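GH127 beta-L-arabinofuranoside (Geobacillus stearothermophilus, PDB 4QK0) probably hydrolyses terminal beta-L-arabinofuranosidic bonds, releasing L-arabinose from arabinose-containing saccharides, as a family 127 glycoside hydrolase. Local coordinates at residues Q223-Y227 against F228-K232. Sequence-based numbering, arbitrary orientation.
Sequences QQPYY and FDQEK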
# COMPACT_ATOMS: atom_id res chain seq x y z
N GLN A 223 -29.58 -14.22 -0.18
CA GLN A 223 -30.92 -14.06 0.36
C GLN A 223 -30.89 -13.89 1.87
O GLN A 223 -30.07 -14.49 2.57
CB GLN A 223 -31.83 -15.26 0.01
CG GLN A 223 -32.08 -15.51 -1.46
CD GLN A 223 -32.70 -14.35 -2.27
OE1 GLN A 223 -32.52 -14.27 -3.50
NE2 GLN A 223 -33.45 -13.46 -1.61
N GLN A 224 -31.81 -13.09 2.37
CA GLN A 224 -32.01 -12.91 3.81
C GLN A 224 -33.08 -13.90 4.25
O GLN A 224 -33.97 -14.21 3.49
CB GLN A 224 -32.49 -11.48 4.11
CG GLN A 224 -31.58 -10.38 3.59
CD GLN A 224 -30.48 -9.99 4.56
OE1 GLN A 224 -30.38 -10.50 5.67
NE2 GLN A 224 -29.66 -9.04 4.14
N PRO A 225 -33.01 -14.36 5.50
CA PRO A 225 -31.93 -14.12 6.49
C PRO A 225 -30.70 -14.88 6.00
O PRO A 225 -30.83 -15.93 5.37
CB PRO A 225 -32.50 -14.71 7.78
CG PRO A 225 -33.44 -15.78 7.32
CD PRO A 225 -33.99 -15.36 5.99
N TYR A 226 -29.52 -14.32 6.23
CA TYR A 226 -28.28 -14.87 5.65
C TYR A 226 -28.00 -16.28 6.12
O TYR A 226 -27.88 -16.54 7.31
CB TYR A 226 -27.11 -13.98 6.05
CG TYR A 226 -26.98 -12.64 5.34
CD1 TYR A 226 -27.06 -12.55 3.97
CD2 TYR A 226 -26.72 -11.48 6.05
CE1 TYR A 226 -26.88 -11.35 3.32
CE2 TYR A 226 -26.54 -10.27 5.41
CZ TYR A 226 -26.62 -10.21 4.05
OH TYR A 226 -26.49 -9.00 3.37
N TYR A 227 -27.89 -17.21 5.19
CA TYR A 227 -27.48 -18.56 5.55
C TYR A 227 -26.20 -18.57 6.39
O TYR A 227 -26.10 -19.32 7.37
CB TYR A 227 -27.29 -19.43 4.31
CG TYR A 227 -26.67 -20.74 4.66
CD1 TYR A 227 -27.34 -21.64 5.50
CD2 TYR A 227 -25.42 -21.08 4.22
CE1 TYR A 227 -26.75 -22.83 5.88
CE2 TYR A 227 -24.84 -22.27 4.59
CZ TYR A 227 -25.50 -23.14 5.42
OH TYR A 227 -24.89 -24.32 5.74
N PHE A 228 -25.21 -17.75 6.04
CA PHE A 228 -23.95 -17.82 6.78
C PHE A 228 -24.12 -17.37 8.20
O PHE A 228 -23.38 -17.81 9.08
CB PHE A 228 -22.82 -17.01 6.09
CG PHE A 228 -22.38 -17.56 4.76
CD1 PHE A 228 -22.39 -18.95 4.50
CD2 PHE A 228 -21.94 -16.72 3.78
CE1 PHE A 228 -21.96 -19.47 3.29
CE2 PHE A 228 -21.51 -17.23 2.56
CZ PHE A 228 -21.53 -18.60 2.32
N ASP A 229 -25.05 -16.45 8.44
CA ASP A 229 -25.35 -16.06 9.84
C ASP A 229 -26.02 -17.19 10.59
O ASP A 229 -25.74 -17.42 11.76
CB ASP A 229 -26.23 -14.80 9.91
CG ASP A 229 -25.45 -13.52 9.64
OD1 ASP A 229 -24.20 -13.53 9.72
OD2 ASP A 229 -26.09 -12.50 9.31
N GLN A 230 -26.90 -17.92 9.92
CA GLN A 230 -27.61 -19.04 10.56
C GLN A 230 -26.63 -20.11 10.96
O GLN A 230 -26.67 -20.57 12.08
CB GLN A 230 -28.71 -19.61 9.66
CG GLN A 230 -29.82 -18.61 9.31
CD GLN A 230 -30.79 -19.10 8.24
OE1 GLN A 230 -30.42 -19.73 7.25
NE2 GLN A 230 -32.06 -18.78 8.44
N GLU A 231 -25.74 -20.53 10.05
CA GLU A 231 -24.80 -21.62 10.44
C GLU A 231 -23.78 -21.17 11.47
O GLU A 231 -23.38 -21.95 12.34
CB GLU A 231 -24.12 -22.28 9.22
CG GLU A 231 -23.34 -21.37 8.30
CD GLU A 231 -22.27 -22.09 7.49
OE1 GLU A 231 -21.19 -21.49 7.29
OE2 GLU A 231 -22.50 -23.26 7.04
N LYS A 232 -23.39 -19.92 11.37
CA LYS A 232 -22.48 -19.29 12.34
C LYS A 232 -23.06 -19.34 13.75
O LYS A 232 -22.42 -19.79 14.68
CB LYS A 232 -22.24 -17.84 11.90
CG LYS A 232 -21.66 -16.90 12.92
CD LYS A 232 -21.03 -15.64 12.27
CE LYS A 232 -21.79 -14.37 12.56
NZ LYS A 232 -20.85 -13.22 12.67
O HOH W 1 -31.10 -18.88 4.67
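Y226 O accepts two backbone N-H groups at the start of helix 227-234: Q230 N at 3.1 Å, with an N-H...O angle of 156°, and D229 N, whose bond is weak. Y226, directly before the helix, is its N-cap residue; Q230 N to Y226 O opens the i to i+4 series, and E231 N bonding to Y227 O at 3.0 Å continues it. A water bridges backbone to side chain across this start, donating to P225 O and, at 2.8 Å, to Q230 OE1. On the buried side, CG of Y227 stands anti to the backbone N (chi1 172°), so that the ring passes over E231, whose CG lies 4.3 Å from the ring centroid, 23° off the normal, in a CH-pi contact. CD2 of the same ring packs on F228 CD1 at 3.7 Å. Cut back to an alanine, Y227 would probably leave E231 CG and F228 CD1 without their aromatic cover and open a gap beside L135 and I185. The E231 carboxylate bonds to the backbone N atoms of L135 and R136 and forms a salt bridge with R235, so its buried charge is probably stabilised while the helix start is tied to a neighbouring loop of the catalytic domain.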